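Local coordinates for RpfR (PDB 6DGG), which carries a PAS domain, a small sensor-type fold, which here holds lauric acid in its pocket, at residues A50-S53 and A54-N58; F22-L25 and S26-T30. One frame throughout, in Å; residues are numbered along the deposited sequence.

Contact 1 (A50-S53 and A54-N58); sequences AEAS and ASRRN. With DAO (lauric acid), chain B.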
loop_
_atom_site.group_PDB
_atom_site.type_symbol
_atom_site.label_atom_id
_atom_site.label_comp_id
_atom_site.label_asym_id
_atom_site.label_seq_id
_atom_site.Cartn_x
_atom_site.Cartn_y
_atom_site.Cartn_z
ATOM N N ALA A 50 -14.819 -1.717 4.249
ATOM C CA ALA A 50 -15.218 -0.557 3.458
ATOM C C ALA A 50 -14.034 0.031 2.707
ATOM O O ALA A 50 -14.159 0.411 1.536
ATOM C CB ALA A 50 -15.837 0.504 4.364
ATOM N N GLU A 51 -12.885 0.145 3.370
ATOM C CA GLU A 51 -11.708 0.686 2.700
ATOM C C GLU A 51 -11.208 -0.271 1.631
ATOM O O GLU A 51 -10.815 0.165 0.541
ATOM C CB GLU A 51 -10.610 0.983 3.726
ATOM C CG GLU A 51 -10.870 2.213 4.561
ATOM C CD GLU A 51 -10.805 3.472 3.737
ATOM O OE1 GLU A 51 -9.788 4.173 3.810
ATOM O OE2 GLU A 51 -11.768 3.756 2.993
ATOM N N ALA A 52 -11.221 -1.575 1.921
ATOM C CA ALA A 52 -10.764 -2.565 0.951
ATOM C C ALA A 52 -11.601 -2.518 -0.320
ATOM O O ALA A 52 -11.067 -2.609 -1.432
ATOM C CB ALA A 52 -10.825 -3.955 1.576
ATOM N N SER A 53 -12.920 -2.410 -0.176
ATOM C CA SER A 53 -13.784 -2.372 -1.348
ATOM C C SER A 53 -13.483 -1.151 -2.204
ATOM O O SER A 53 -13.351 -1.253 -3.428
ATOM C CB SER A 53 -15.246 -2.383 -0.912
ATOM O OG SER A 53 -15.597 -3.653 -0.404
ATOM N N ALA A 54 -13.362 0.018 -1.577
ATOM C CA ALA A 54 -13.043 1.216 -2.343
ATOM C C ALA A 54 -11.676 1.090 -2.996
ATOM O O ALA A 54 -11.509 1.410 -4.179
ATOM C CB ALA A 54 -13.077 2.437 -1.431
ATOM N N SER A 55 -10.693 0.612 -2.237
ATOM C CA SER A 55 -9.317 0.535 -2.715
ATOM C C SER A 55 -9.177 -0.467 -3.851
ATOM O O SER A 55 -8.496 -0.198 -4.849
ATOM C CB SER A 55 -8.426 0.126 -1.548
ATOM O OG SER A 55 -7.051 0.249 -1.879
ATOM N N ARG A 56 -9.805 -1.633 -3.710
ATOM C CA ARG A 56 -9.749 -2.637 -4.762
ATOM C C ARG A 56 -10.311 -2.083 -6.069
ATOM O O ARG A 56 -9.745 -2.309 -7.144
ATOM C CB ARG A 56 -10.506 -3.892 -4.313
ATOM C CG ARG A 56 -10.219 -5.143 -5.117
ATOM C CD ARG A 56 -10.794 -6.395 -4.426
ATOM N NE ARG A 56 -11.918 -6.067 -3.552
ATOM C CZ ARG A 56 -11.961 -6.277 -2.236
ATOM N NH1 ARG A 56 -10.946 -6.847 -1.593
ATOM N NH2 ARG A 56 -13.045 -5.926 -1.558
ATOM N N ARG A 57 -11.418 -1.342 -5.997
ATOM C CA ARG A 57 -11.981 -0.748 -7.207
ATOM C C ARG A 57 -11.044 0.297 -7.801
ATOM O O ARG A 57 -10.941 0.414 -9.028
ATOM C CB ARG A 57 -13.355 -0.140 -6.922
ATOM C CG ARG A 57 -14.408 -1.173 -6.602
ATOM C CD ARG A 57 -15.748 -0.525 -6.304
ATOM N NE ARG A 57 -16.642 -1.460 -5.630
ATOM C CZ ARG A 57 -17.226 -1.263 -4.453
ATOM N NH1 ARG A 57 -17.050 -0.133 -3.771
ATOM N NH2 ARG A 57 -18.018 -2.205 -3.958
ATOM N N ASN A 58 -10.363 1.068 -6.950
ATOM C CA ASN A 58 -9.394 2.045 -7.440
ATOM C C ASN A 58 -8.274 1.357 -8.209
ATOM O O ASN A 58 -7.899 1.782 -9.309
ATOM C CB ASN A 58 -8.787 2.813 -6.260
ATOM C CG ASN A 58 -9.683 3.895 -5.736
ATOM O OD1 ASN A 58 -10.843 4.020 -6.135
ATOM N ND2 ASN A 58 -9.148 4.698 -4.813
HETATM O O1 DAO B . -6.869 2.907 -2.537
HETATM O O2 DAO B . -6.304 3.839 -4.418
HETATM C C1 DAO B . -6.051 3.024 -3.484
HETATM C C2 DAO B . -4.787 2.149 -3.482
HETATM C C3 DAO B . -4.086 2.160 -2.106
HETATM C C4 DAO B . -3.038 1.041 -1.922
HETATM C C5 DAO B . -2.307 1.224 -0.579
HETATM C C6 DAO B . -1.312 0.109 -0.172
HETATM C C7 DAO B . -1.440 -0.135 1.354
HETATM C C8 DAO B . -0.158 -0.566 2.081
HETATM C C9 DAO B . -0.433 -0.555 3.592
HETATM C C10 DAO B . 0.594 -1.321 4.437
HETATM C C11 DAO B . 1.779 -0.456 4.877
HETATM C C12 DAO B . 1.432 0.384 6.108
#
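S55 hangs by its backbone N from E51 O one helical turn earlier, 2.8 Å away, and from there reaches lauric acid: its OG donates to ligand O1 at 2.7 Å. The hydroxyl stands anti to the backbone N (chi1 -170°), the position that turns it toward the ligand. One turn on, N58 ND2 donates to ligand O2 at 3.0 Å in a fairly straight bond (N-H...O 161°). Each oxygen of the acid head is thus gripped by a different side chain of the helix, which probably restrains carboxyl rotation; R73 NH2 and Y69 OH add further bonds. Behind this first shell, E51 OE2 salt-bridges R73 and OE1 accepts from W74 N, so this second-shell carboxylate probably helps to position the pocket arginine. Away from the ligand, R56 N bonds to A52 O at 2.8 Å, and the R56 chain, bent at chi3 (25°), folds back until A52 O sits 3.8 Å above the guanidinium plane, over its centre. R57 instead runs extended past the preceding turn: R57 CG lies 3.3 Å from S53 O, and the same oxygen lies over one face of the R57 guanidinium. F43 of helix 42-46 packs on A52, S55 and R56. The i to i+4 bonds keep the helix regular, and S55 and N58 bring it to the pocket; it corresponds to the long helix before the last three strands of the PAS fold.

Contact 2 (F22-L25 and S26-T30); sequences FNRL and SEEYT
N23 OD1 is gripped by S26 twice and by I10 N of strand 9-13. S26 OG donates to it at 2.8 Å, nearly in line with the amide C=O, while S26 N, at 3.3 Å, adds a weak capping bond. N23 is the N-cap of helix 24-30: with CG between the backbone N and the carbonyl carbon (chi1 79°), its side chain turns OD1 back toward S26, and its ND2 bonds to S8 O. The first i to i+4 backbone bond runs from E27 N to N23 O, 3.1 Å. In the PAS fold the second strand passes into the first helix by this turn; S26 belongs to the lauric acid pocket. The F22 ring packs against the helix's first turn: S26 CB stands over the ring centre in a CH-pi contact, 3.5 Å from the centroid and 8° off the normal. T30 OG1 lies at the ring edge, 3.5 Å from F22 CZ. It donates to S26 O at 2.9 Å and also bonds L32 N. A water links F22 O and, weakly, E27 OE2, whose stronger partner is E34 N. L25 and Y29 run side by side, L25 CG 3.8 Å from Y29 CE2 at the ring edge; Y29 OH bonds to D108.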
loop_
_atom_site.group_PDB
_atom_site.type_symbol
_atom_site.label_atom_id
_atom_site.label_comp_id
_atom_site.label_asym_id
_atom_site.label_seq_id
_atom_site.Cartn_x
_atom_site.Cartn_y
_atom_site.Cartn_z
ATOM N N PHE A 22 7.724 -4.408 0.059
ATOM C CA PHE A 22 7.131 -3.927 1.307
ATOM C C PHE A 22 8.312 -3.474 2.152
ATOM O O PHE A 22 9.122 -4.307 2.570
ATOM C CB PHE A 22 6.407 -5.110 1.944
ATOM C CG PHE A 22 5.573 -4.813 3.167
ATOM C CD1 PHE A 22 4.267 -4.348 3.042
ATOM C CD2 PHE A 22 6.037 -5.141 4.434
ATOM C CE1 PHE A 22 3.468 -4.145 4.160
ATOM C CE2 PHE A 22 5.235 -4.944 5.566
ATOM C CZ PHE A 22 3.946 -4.449 5.421
ATOM N N ASN A 23 8.455 -2.161 2.352
ATOM C CA ASN A 23 9.711 -1.636 2.879
ATOM C C ASN A 23 9.768 -1.681 4.410
ATOM O O ASN A 23 8.827 -2.082 5.093
ATOM C CB ASN A 23 10.016 -0.234 2.337
ATOM C CG ASN A 23 9.224 0.858 3.036
ATOM O OD1 ASN A 23 8.059 0.673 3.376
ATOM N ND2 ASN A 23 9.860 2.008 3.244
ATOM N N ARG A 24 10.893 -1.226 4.956
ATOM C CA ARG A 24 11.146 -1.400 6.383
ATOM C C ARG A 24 10.153 -0.619 7.233
ATOM O O ARG A 24 9.725 -1.094 8.293
ATOM C CB ARG A 24 12.579 -0.995 6.719
ATOM C CG ARG A 24 12.988 -1.331 8.136
ATOM C CD ARG A 24 14.494 -1.161 8.333
ATOM N NE ARG A 24 15.277 -2.053 7.479
ATOM C CZ ARG A 24 16.606 -2.114 7.470
ATOM N NH1 ARG A 24 17.320 -1.331 8.270
ATOM N NH2 ARG A 24 17.223 -2.964 6.660
ATOM N N LEU A 25 9.783 0.591 6.813
ATOM C CA LEU A 25 8.814 1.336 7.605
ATOM C C LEU A 25 7.455 0.647 7.595
ATOM O O LEU A 25 6.739 0.672 8.603
ATOM C CB LEU A 25 8.718 2.785 7.120
ATOM C CG LEU A 25 7.909 3.728 8.019
ATOM C CD1 LEU A 25 8.443 3.754 9.456
ATOM C CD2 LEU A 25 7.878 5.153 7.474
ATOM N N SER A 26 7.100 0.001 6.481
ATOM C CA SER A 26 5.890 -0.813 6.441
ATOM C C SER A 26 5.962 -1.941 7.463
ATOM O O SER A 26 4.975 -2.233 8.149
ATOM C CB SER A 26 5.675 -1.381 5.040
ATOM O OG SER A 26 5.515 -0.342 4.086
ATOM N N GLU A 27 7.128 -2.586 7.579
ATOM C CA GLU A 27 7.318 -3.616 8.594
ATOM C C GLU A 27 7.128 -3.046 9.992
ATOM O O GLU A 27 6.485 -3.669 10.839
ATOM C CB GLU A 27 8.715 -4.235 8.465
ATOM C CG GLU A 27 8.996 -4.895 7.117
ATOM C CD GLU A 27 10.376 -5.504 7.033
ATOM O OE1 GLU A 27 11.276 -5.084 7.798
ATOM O OE2 GLU A 27 10.582 -6.418 6.207
ATOM N N GLU A 28 7.687 -1.860 10.259
ATOM C CA GLU A 28 7.584 -1.284 11.597
ATOM C C GLU A 28 6.134 -0.970 11.964
ATOM O O GLU A 28 5.713 -1.194 13.107
ATOM C CB GLU A 28 8.476 -0.050 11.703
ATOM C CG GLU A 28 9.964 -0.378 11.632
ATOM C CD GLU A 28 10.842 0.859 11.530
ATOM O OE1 GLU A 28 10.376 1.959 11.892
ATOM O OE2 GLU A 28 12.000 0.726 11.082
ATOM N N TYR A 29 5.345 -0.474 11.005
ATOM C CA TYR A 29 3.950 -0.145 11.295
ATOM C C TYR A 29 3.102 -1.385 11.544
ATOM O O TYR A 29 2.128 -1.320 12.300
ATOM C CB TYR A 29 3.333 0.644 10.138
ATOM C CG TYR A 29 3.447 2.144 10.285
ATOM C CD1 TYR A 29 2.545 2.855 11.072
ATOM C CD2 TYR A 29 4.440 2.853 9.632
ATOM C CE1 TYR A 29 2.646 4.228 11.217
ATOM C CE2 TYR A 29 4.552 4.222 9.773
ATOM C CZ TYR A 29 3.643 4.908 10.557
ATOM O OH TYR A 29 3.740 6.275 10.706
ATOM N N THR A 30 3.430 -2.509 10.909
ATOM C CA THR A 30 2.525 -3.655 10.875
ATOM C C THR A 30 2.988 -4.839 11.702
ATOM O O THR A 30 2.164 -5.698 12.035
ATOM C CB THR A 30 2.336 -4.151 9.433
ATOM O OG1 THR A 30 3.585 -4.651 8.933
ATOM C CG2 THR A 30 1.805 -3.041 8.535
HETATM O O HOH W 1 11.467 -4.574 4.201
#

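How the contacts relate
From the N terminus, the chain runs through strand 9-13 and edge strand 19-22 before contact 2 turns it into helix 24-30. Two short helices, 34-37 and 42-46, follow, and contact 1 then occupies the first part of helix 49-65, ahead of strands 69-77, 80-90 and 102-108. Each contact joins adjoining segments, so neither closes a long loop; they stand in series, neither nested nor crossed. The centres of contacts 1 and 2 lie about 21 Å apart, on opposite sides of the chain's centre; their nearest atoms are about 13 Å apart. Lauric acid spans the gap: 50-58 supplies partners for its acid head, while F22 and S26 touch its hydrocarbon tail near the methyl end.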